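Local structure of mannan endo-1,4-beta-mannosidase (Bacillus subtilis, 3CBW) at residues 70-75 with 301-306; 251-256 with 282-287; 289-294 with 323-328. The protein hydrolyses internal beta-1,4-mannosidic linkages in mannan, galactomannan and glucomannan, as a secreted family 26 glycoside hydrolase involved in glucomannan breakdown. The protein carries 3 engineered substitutions. All coordinates share one frame; numbering follows the deposited sequence.

Contact 1. Residues 70-75 with 301-306; sequences PAIYGC and TIYFLA
I72 reaches from strand 72-75 into the side chains of Y303 and L305 on strand 301-306, and carries most of the contact. From its CB, which points toward the other strand, the side chain forks. CG2, set anti to the backbone N, turns to L305 and meets CD1 at 3.7 Å. CG1 takes the other course, anti to the carbonyl carbon (chi1 -64°), and an extended chi2 delivers CD1 onto the ring of Y303. There the methyl lies over one face, 3.7 Å from the centroid and 26° off the ring normal, a CH-pi contact. It sits toward the rim on the CB side of the ring, with CG of Y303 the closest atom at 3.4 Å from I72 CD1. L305 adds a second touch with CD1, which comes 4.3 Å from the backbone N of G74. The strand axes approach to 8.1 Å and cross at -45°; strand 41-49 pairs in parallel with both, so this is contact through side chains inside the TIM barrel and not strand pairing. L305 also lies close to W307, a substrate-binding residue, and E275, the nucleophile, both inferred by similarity, while C75 is tied to C95 by a disulfide. With no hydrogen bond between the two segments, they are joined by van der Waals and CH-pi contacts in a wholly buried part of the barrel interior.

Contact 2. Residues 251-256 with 282-287; sequences YFQDAY and NGSFDY
F252 and F285 meet at the tight end of this contact, where F252 CE1 lies 3.4 Å from F285 CE1. Their ring planes are inclined at 47° with centroids 5.3 Å apart, an oblique pair. The edge of the F285 ring also reaches the backbone, its CE1 coming 3.3 Å from F252 O near the plane of the ring. A chi1 of -167° turns CG of F285 away from its own backbone N and carries the ring to F252. Both phenylalanines are buried. The other side is polar and open to solvent: Q253, bent at chi2, brings its amide to S284, whose OG donates to Q253 OE1 at 3.2 Å. That hydroxyl comes from above the amide plane, 64° out of it, rather than along a lone pair. Two waters fill out this side. One donates to Q253 O and accepts from D286 N; the other donates to Q253 OE1 and, at 2.7 Å, to S284 O, so OE1 accepts from both a hydroxyl and a water. Y251, next to F252 and probably substrate-binding by similarity, bonds through OH to E275, the inferred nucleophile. The contact thus joins the C-terminal end of barrel strand 245-252 and the loop leaving it to the loop between strand 271-278 and helix 287-297, which D286 N-caps; F285 rests on P278 of that neighbouring strand.

Contact 3. Residues 289-294 with 323-328; sequences LFINAI and YHDSWT
I291 and D325 face each other between helix 289-294 and the turn that follows helix 319-324, their side chains inclined to one another. The isoleucine crosses the carboxylate at a slant: CG1 is 3.8 Å from D325 CG, and CG2 is 3.9 Å from D325 OD2. I291 chi1 (-167°) places CG1 beside the carbonyl carbon and chi2 turns to 65°, directing CD1 to T328, where it stops 3.9 Å from OG1, again at an oblique inclination. These are van der Waals touches of aliphatic carbon on polar groups whose bonding partners are other residues. D325 OD1 is paired with K295 in a salt bridge, though the position of this oxygen is somewhat uncertain; K295 lies one turn further along the same helix as I291, and T328 OG1 is hydrogen-bonded to L322 O. One turn beyond I291, I294 and W327 slide past each other in opposite directions, meeting where I294 CG2 comes 4.1 Å from W327 CZ3. The methyl approaches the indole obliquely. R40 and K295 both make cation-pi contacts with this indole, so K295 probably serves both W327 and D325. Residues 325-328 form a type I beta turn, closed by a 3.0 Å backbone bond from T328 N to D325 O, and this turn holds D325, W327 and T328 in position beside the helix. Around them, I294 and W327 both touch V41 on strand 41-49, T328 packs on S43 of the same strand, and I294 also touches F273 of strand 271-278; the contact therefore fills the layer between helix 287-297, the 325-328 turn and the outside of the barrel.

Overall arrangement
Contact 1 lies in the barrel core, nearest the chain centre, and is made by carbon contacts with no hydrogen bond across it. Contacts 2 and 3 both lie about 20 Å from that centre, yet contact 3 is buried between a helix and the barrel whereas contact 2 is half exposed. Contact 2 ends in solvent, with water bridges; contact 3 has no bond across it, only carbon against polar or aromatic groups. Helix 287-297 connects the two outer sites: Y256 OH lies 2.6 Å from N292 OD1, a probable hydrogen bond, and F252 packs on F290. F290 in turn touches F304, and I294 touches T301, bringing contact 3 against strand 301-306 of contact 1.

Contact 1. Residues 70-75 with 301-306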
loop_
_atom_site.group_PDB
_atom_site.type_symbol
_atom_site.label_atom_id
_atom_site.label_comp_id
_atom_site.label_asym_id
_atom_site.label_seq_id
_atom_site.Cartn_x
_atom_site.Cartn_y
_atom_site.Cartn_z
ATOM N N PRO A 70 9.733 -6.141 10.809
ATOM C CA PRO A 70 8.831 -5.056 10.407
ATOM C C PRO A 70 7.422 -5.258 10.958
ATOM O O PRO A 70 6.908 -6.387 10.975
ATOM C CB PRO A 70 8.824 -5.140 8.874
ATOM C CG PRO A 70 9.322 -6.519 8.538
ATOM C CD PRO A 70 10.269 -6.886 9.654
ATOM N N ALA A 71 6.800 -4.184 11.431
ATOM C CA ALA A 71 5.413 -4.270 11.879
ATOM C C ALA A 71 4.460 -4.657 10.744
ATOM O O ALA A 71 3.525 -5.440 10.952
ATOM C CB ALA A 71 4.971 -2.980 12.546
ATOM N N ILE A 72 4.695 -4.110 9.551
ATOM C CA ILE A 72 3.869 -4.369 8.386
ATOM C C ILE A 72 4.629 -5.229 7.382
ATOM O O ILE A 72 5.817 -4.998 7.125
ATOM C CB ILE A 72 3.461 -3.039 7.728
ATOM C CG1 ILE A 72 2.585 -2.239 8.696
ATOM C CG2 ILE A 72 2.743 -3.282 6.384
ATOM C CD1 ILE A 72 2.429 -0.790 8.311
ATOM N N TYR A 73 3.954 -6.246 6.840
ATOM C CA TYR A 73 4.572 -7.088 5.818
ATOM C C TYR A 73 3.687 -7.099 4.592
ATOM O O TYR A 73 2.482 -7.347 4.686
ATOM C CB TYR A 73 4.826 -8.497 6.332
ATOM C CG TYR A 73 5.996 -9.178 5.662
ATOM C CD1 TYR A 73 7.267 -8.615 5.693
ATOM C CD2 TYR A 73 5.845 -10.415 5.030
ATOM C CE1 TYR A 73 8.356 -9.248 5.090
ATOM C CE2 TYR A 73 6.940 -11.061 4.430
ATOM C CZ TYR A 73 8.186 -10.475 4.481
ATOM O OH TYR A 73 9.286 -11.097 3.920
ATOM N N GLY A 74 4.295 -6.799 3.443
ATOM C CA GLY A 74 3.544 -6.649 2.217
ATOM C C GLY A 74 3.639 -7.821 1.270
ATOM O O GLY A 74 4.687 -8.474 1.169
ATOM N N CYS A 75 2.543 -8.064 0.550
ATOM C CA CYS A 75 2.533 -8.996 -0.581
ATOM C C CYS A 75 1.834 -8.328 -1.747
ATOM O O CYS A 75 0.971 -7.475 -1.554
ATOM C CB CYS A 75 1.803 -10.301 -0.216
ATOM S SG CYS A 75 1.362 -11.442 -1.638
ATOM N N THR A 301 3.564 10.965 9.870
ATOM C CA THR A 301 3.762 9.631 9.298
ATOM C C THR A 301 3.407 8.540 10.308
ATOM O O THR A 301 3.928 8.520 11.431
ATOM C CB THR A 301 5.227 9.436 8.883
ATOM O OG1 THR A 301 5.574 10.418 7.906
ATOM C CG2 THR A 301 5.441 8.060 8.286
ATOM N N ILE A 302 2.529 7.627 9.908
ATOM C CA ILE A 302 2.153 6.509 10.777
ATOM C C ILE A 302 2.842 5.185 10.444
ATOM O O ILE A 302 2.857 4.291 11.274
ATOM C CB ILE A 302 0.618 6.303 10.852
ATOM C CG1 ILE A 302 0.025 5.907 9.498
ATOM C CG2 ILE A 302 -0.052 7.554 11.451
ATOM C CD1 ILE A 302 -1.375 5.310 9.613
ATOM N N TYR A 303 3.388 5.052 9.235
ATOM C CA TYR A 303 4.151 3.866 8.873
ATOM C C TYR A 303 5.016 4.140 7.669
ATOM O O TYR A 303 4.791 5.101 6.934
ATOM C CB TYR A 303 3.253 2.639 8.645
ATOM C CG TYR A 303 2.511 2.458 7.330
ATOM C CD1 TYR A 303 3.163 1.976 6.193
ATOM C CD2 TYR A 303 1.131 2.604 7.268
ATOM C CE1 TYR A 303 2.458 1.725 5.003
ATOM C CE2 TYR A 303 0.423 2.347 6.095
ATOM C CZ TYR A 303 1.091 1.905 4.978
ATOM O OH TYR A 303 0.379 1.633 3.828
ATOM N N PHE A 304 6.032 3.297 7.491
ATOM C CA PHE A 304 6.754 3.225 6.221
ATOM C C PHE A 304 6.802 1.779 5.758
ATOM O O PHE A 304 6.755 0.857 6.584
ATOM C CB PHE A 304 8.172 3.804 6.333
ATOM C CG PHE A 304 9.100 3.014 7.223
ATOM C CD1 PHE A 304 9.802 1.919 6.724
ATOM C CD2 PHE A 304 9.273 3.372 8.550
ATOM C CE1 PHE A 304 10.653 1.189 7.546
ATOM C CE2 PHE A 304 10.122 2.654 9.382
ATOM C CZ PHE A 304 10.816 1.565 8.878
ATOM N N LEU A 305 6.895 1.585 4.441
ATOM C CA LEU A 305 7.037 0.245 3.877
ATOM C C LEU A 305 8.202 0.272 2.910
ATOM O O LEU A 305 8.083 0.790 1.797
ATOM C CB LEU A 305 5.753 -0.214 3.161
ATOM C CG LEU A 305 5.788 -1.649 2.615
ATOM C CD1 LEU A 305 5.093 -2.581 3.560
ATOM C CD2 LEU A 305 5.175 -1.768 1.212
ATOM N N ALA A 306 9.343 -0.212 3.367
ATOM C CA ALA A 306 10.518 -0.259 2.520
ATOM C C ALA A 306 10.398 -1.422 1.563
ATOM O O ALA A 306 9.872 -2.481 1.920
ATOM C CB ALA A 306 11.778 -0.370 3.359
#

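Contact 2. Residues 251-256 with 282-287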
loop_
_atom_site.group_PDB
_atom_site.type_symbol
_atom_site.label_atom_id
_atom_site.label_comp_id
_atom_site.label_asym_id
_atom_site.label_seq_id
_atom_site.Cartn_x
_atom_site.Cartn_y
_atom_site.Cartn_z
ATOM N N TYR A 251 10.827 7.162 -3.748
ATOM C CA TYR A 251 12.157 6.632 -4.028
ATOM C C TYR A 251 13.057 7.826 -4.255
ATOM O O TYR A 251 12.785 8.657 -5.102
ATOM C CB TYR A 251 12.143 5.683 -5.230
ATOM C CG TYR A 251 11.429 4.395 -4.901
ATOM C CD1 TYR A 251 12.130 3.282 -4.428
ATOM C CD2 TYR A 251 10.036 4.310 -4.991
ATOM C CE1 TYR A 251 11.462 2.103 -4.084
ATOM C CE2 TYR A 251 9.359 3.131 -4.649
ATOM C CZ TYR A 251 10.081 2.039 -4.198
ATOM O OH TYR A 251 9.445 0.874 -3.849
ATOM N N PHE A 252 14.115 7.932 -3.465
ATOM C CA PHE A 252 14.825 9.192 -3.359
ATOM C C PHE A 252 16.245 8.957 -2.889
ATOM O O PHE A 252 16.586 7.889 -2.352
ATOM C CB PHE A 252 14.107 10.098 -2.352
ATOM C CG PHE A 252 13.904 9.448 -1.016
ATOM C CD1 PHE A 252 14.902 9.481 -0.041
ATOM C CD2 PHE A 252 12.726 8.769 -0.743
ATOM C CE1 PHE A 252 14.717 8.858 1.189
ATOM C CE2 PHE A 252 12.536 8.150 0.476
ATOM C CZ PHE A 252 13.527 8.198 1.446
ATOM N N GLN A 253 17.062 9.983 -3.071
ATOM C CA GLN A 253 18.343 10.037 -2.386
ATOM C C GLN A 253 18.296 10.967 -1.175
ATOM O O GLN A 253 18.965 10.713 -0.166
ATOM C CB GLN A 253 19.456 10.435 -3.351
ATOM C CG GLN A 253 20.864 10.496 -2.728
ATOM C CD GLN A 253 21.231 9.286 -1.869
ATOM O OE1 GLN A 253 21.722 9.439 -0.746
ATOM N NE2 GLN A 253 20.999 8.083 -2.391
ATOM N N ASP A 254 17.508 12.029 -1.283
ATOM C CA ASP A 254 17.392 13.055 -0.255
ATOM C C ASP A 254 16.083 12.855 0.497
ATOM O O ASP A 254 15.004 13.183 -0.013
ATOM C CB ASP A 254 17.417 14.431 -0.923
ATOM C CG ASP A 254 17.327 15.584 0.061
ATOM O OD1 ASP A 254 17.170 15.364 1.277
ATOM O OD2 ASP A 254 17.420 16.735 -0.415
ATOM N N ALA A 255 16.183 12.339 1.720
ATOM C CA ALA A 255 15.006 12.088 2.549
ATOM C C ALA A 255 14.244 13.333 2.959
ATOM O O ALA A 255 13.098 13.242 3.355
ATOM C CB ALA A 255 15.412 11.326 3.796
ATOM N N TYR A 256 14.875 14.494 2.865
ATOM C CA TYR A 256 14.317 15.712 3.427
ATOM C C TYR A 256 13.580 16.561 2.397
ATOM O O TYR A 256 12.942 17.552 2.764
ATOM C CB TYR A 256 15.435 16.530 4.070
ATOM C CG TYR A 256 16.106 15.830 5.230
ATOM C CD1 TYR A 256 15.808 16.180 6.538
ATOM C CD2 TYR A 256 17.041 14.816 5.012
ATOM C CE1 TYR A 256 16.432 15.545 7.609
ATOM C CE2 TYR A 256 17.645 14.172 6.069
ATOM C CZ TYR A 256 17.345 14.542 7.347
ATOM O OH TYR A 256 17.994 13.900 8.373
ATOM N N ASN A 282 23.744 3.113 -4.810
ATOM C CA ASN A 282 24.970 3.909 -4.852
ATOM C C ASN A 282 25.853 3.763 -3.612
ATOM O O ASN A 282 26.981 4.261 -3.585
ATOM C CB ASN A 282 24.623 5.387 -5.058
ATOM N N GLY A 283 25.333 3.085 -2.591
ATOM C CA GLY A 283 26.014 2.966 -1.303
ATOM C C GLY A 283 25.906 4.224 -0.457
ATOM O O GLY A 283 26.522 4.314 0.607
ATOM N N SER A 284 25.127 5.193 -0.937
ATOM C CA SER A 284 24.947 6.482 -0.266
ATOM C C SER A 284 23.694 6.496 0.601
ATOM O O SER A 284 23.644 7.211 1.609
ATOM C CB SER A 284 24.852 7.611 -1.299
ATOM O OG SER A 284 24.898 8.892 -0.683
ATOM N N PHE A 285 22.687 5.713 0.218
ATOM C CA PHE A 285 21.390 5.756 0.898
ATOM C C PHE A 285 21.520 5.361 2.359
ATOM O O PHE A 285 22.202 4.399 2.680
ATOM C CB PHE A 285 20.363 4.856 0.210
ATOM C CG PHE A 285 18.953 5.088 0.675
ATOM C CD1 PHE A 285 18.164 6.076 0.081
ATOM C CD2 PHE A 285 18.412 4.324 1.699
ATOM C CE1 PHE A 285 16.855 6.289 0.497
ATOM C CE2 PHE A 285 17.111 4.542 2.137
ATOM C CZ PHE A 285 16.323 5.525 1.529
ATOM N N ASP A 286 20.858 6.103 3.242
ATOM C CA ASP A 286 20.956 5.853 4.671
ATOM C C ASP A 286 19.580 5.931 5.331
ATOM O O ASP A 286 18.993 7.019 5.449
ATOM C CB ASP A 286 21.927 6.862 5.308
ATOM C CG ASP A 286 22.314 6.506 6.738
ATOM O OD1 ASP A 286 21.533 5.827 7.446
ATOM O OD2 ASP A 286 23.414 6.928 7.171
ATOM N N TYR A 287 19.076 4.783 5.781
ATOM C CA TYR A 287 17.757 4.732 6.405
ATOM C C TYR A 287 17.696 5.499 7.727
ATOM O O TYR A 287 16.616 5.893 8.157
ATOM C CB TYR A 287 17.261 3.288 6.572
ATOM C CG TYR A 287 16.538 2.747 5.349
ATOM C CD1 TYR A 287 15.235 3.160 5.054
ATOM C CD2 TYR A 287 17.147 1.830 4.484
ATOM C CE1 TYR A 287 14.549 2.676 3.937
ATOM C CE2 TYR A 287 16.463 1.333 3.360
ATOM C CZ TYR A 287 15.172 1.773 3.096
ATOM O OH TYR A 287 14.486 1.315 1.992
HETATM O O HOH W 1 19.650 8.750 2.002
HETATM O O HOH W 2 22.198 9.417 2.385
#

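Contact 3. Residues 289-294 with 323-328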
loop_
_atom_site.group_PDB
_atom_site.type_symbol
_atom_site.label_atom_id
_atom_site.label_comp_id
_atom_site.label_asym_id
_atom_site.label_seq_id
_atom_site.Cartn_x
_atom_site.Cartn_y
_atom_site.Cartn_z
ATOM N N LEU A 289 18.827 8.466 8.134
ATOM C CA LEU A 289 18.446 9.809 7.716
ATOM C C LEU A 289 16.961 9.899 7.395
ATOM O O LEU A 289 16.346 10.944 7.574
ATOM C CB LEU A 289 19.292 10.277 6.526
ATOM C CG LEU A 289 20.791 10.411 6.837
ATOM C CD1 LEU A 289 21.580 10.618 5.559
ATOM C CD2 LEU A 289 21.050 11.537 7.855
ATOM N N PHE A 290 16.393 8.802 6.905
ATOM C CA PHE A 290 14.952 8.761 6.609
ATOM C C PHE A 290 14.112 8.887 7.885
ATOM O O PHE A 290 13.169 9.681 7.939
ATOM C CB PHE A 290 14.619 7.478 5.843
ATOM C CG PHE A 290 13.148 7.255 5.623
ATOM C CD1 PHE A 290 12.389 8.162 4.875
ATOM C CD2 PHE A 290 12.525 6.115 6.126
ATOM C CE1 PHE A 290 11.024 7.943 4.655
ATOM C CE2 PHE A 290 11.170 5.895 5.913
ATOM C CZ PHE A 290 10.423 6.805 5.173
ATOM N N ILE A 291 14.467 8.135 8.924
ATOM C CA ILE A 291 13.740 8.283 10.185
ATOM C C ILE A 291 13.958 9.666 10.807
ATOM O O ILE A 291 13.037 10.230 11.392
ATOM C CB ILE A 291 13.980 7.114 11.202
ATOM C CG1 ILE A 291 12.961 7.162 12.347
ATOM C CG2 ILE A 291 15.406 7.107 11.729
ATOM C CD1 ILE A 291 11.525 6.931 11.939
ATOM N N ASN A 292 15.158 10.225 10.665
ATOM C CA ASN A 292 15.384 11.574 11.141
ATOM C C ASN A 292 14.520 12.588 10.392
ATOM O O ASN A 292 13.956 13.492 10.995
ATOM C CB ASN A 292 16.852 11.961 11.035
ATOM C CG ASN A 292 17.111 13.338 11.594
ATOM O OD1 ASN A 292 17.211 14.317 10.857
ATOM N ND2 ASN A 292 17.152 13.431 12.919
ATOM N N ALA A 293 14.433 12.440 9.072
ATOM C CA ALA A 293 13.570 13.301 8.255
ATOM C C ALA A 293 12.104 13.184 8.665
ATOM O O ALA A 293 11.382 14.181 8.710
ATOM C CB ALA A 293 13.747 13.006 6.777
ATOM N N ILE A 294 11.661 11.970 8.984
ATOM C CA ILE A 294 10.299 11.818 9.501
ATOM C C ILE A 294 10.091 12.665 10.756
ATOM O O ILE A 294 9.107 13.406 10.857
ATOM C CB ILE A 294 9.937 10.334 9.746
ATOM C CG1 ILE A 294 9.690 9.639 8.409
ATOM C CG2 ILE A 294 8.710 10.220 10.616
ATOM C CD1 ILE A 294 9.649 8.122 8.481
ATOM N N TYR A 323 15.485 0.760 12.879
ATOM C CA TYR A 323 14.660 -0.184 13.615
ATOM C C TYR A 323 14.690 0.032 15.123
ATOM O O TYR A 323 13.747 -0.337 15.817
ATOM C CB TYR A 323 14.980 -1.629 13.195
ATOM C CG TYR A 323 14.139 -2.042 12.017
ATOM C CD1 TYR A 323 14.500 -1.716 10.707
ATOM C CD2 TYR A 323 12.944 -2.727 12.224
ATOM C CE1 TYR A 323 13.688 -2.076 9.639
ATOM C CE2 TYR A 323 12.131 -3.082 11.175
ATOM C CZ TYR A 323 12.502 -2.756 9.883
ATOM O OH TYR A 323 11.675 -3.129 8.850
ATOM N N HIS A 324 15.752 0.664 15.623
ATOM C CA HIS A 324 15.879 0.902 17.061
ATOM C C HIS A 324 15.519 2.313 17.481
ATOM O O HIS A 324 15.547 2.619 18.673
ATOM C CB HIS A 324 17.279 0.527 17.557
ATOM C CG HIS A 324 17.562 -0.936 17.451
ATOM N ND1 HIS A 324 17.190 -1.837 18.425
ATOM C CD2 HIS A 324 18.145 -1.663 16.469
ATOM C CE1 HIS A 324 17.552 -3.053 18.057
ATOM N NE2 HIS A 324 18.140 -2.974 16.877
ATOM N N ASP A 325 15.173 3.170 16.524
ATOM C CA ASP A 325 14.774 4.530 16.858
ATOM C C ASP A 325 13.584 4.485 17.811
ATOM O O ASP A 325 12.709 3.630 17.669
ATOM C CB ASP A 325 14.405 5.314 15.605
ATOM C CG ASP A 325 14.320 6.798 15.871
ATOM O OD1 ASP A 325 13.279 7.247 16.393
ATOM O OD2 ASP A 325 15.316 7.521 15.609
ATOM N N SER A 326 13.541 5.398 18.775
ATOM C CA SER A 326 12.439 5.422 19.742
ATOM C C SER A 326 11.072 5.586 19.059
ATOM O O SER A 326 10.061 5.155 19.592
ATOM C CB SER A 326 12.638 6.510 20.791
ATOM O OG SER A 326 12.619 7.775 20.186
ATOM N N TRP A 327 11.048 6.208 17.885
ATOM C CA TRP A 327 9.793 6.385 17.151
ATOM C C TRP A 327 9.281 5.133 16.456
ATOM O O TRP A 327 8.088 5.050 16.163
ATOM C CB TRP A 327 9.945 7.485 16.116
ATOM C CG TRP A 327 9.837 8.880 16.658
ATOM C CD1 TRP A 327 10.364 9.365 17.824
ATOM C CD2 TRP A 327 9.167 9.974 16.032
ATOM N NE1 TRP A 327 10.050 10.699 17.960
ATOM C CE2 TRP A 327 9.324 11.099 16.870
ATOM C CE3 TRP A 327 8.451 10.116 14.836
ATOM C CZ2 TRP A 327 8.777 12.352 16.556
ATOM C CZ3 TRP A 327 7.907 11.357 14.525
ATOM C CH2 TRP A 327 8.081 12.463 15.380
ATOM N N THR A 328 10.165 4.183 16.178
ATOM C CA THR A 328 9.799 3.055 15.322
ATOM C C THR A 328 9.077 1.963 16.107
ATOM O O THR A 328 9.556 1.504 17.142
ATOM C CB THR A 328 11.043 2.516 14.614
ATOM O OG1 THR A 328 11.673 3.598 13.923
ATOM C CG2 THR A 328 10.680 1.429 13.612
#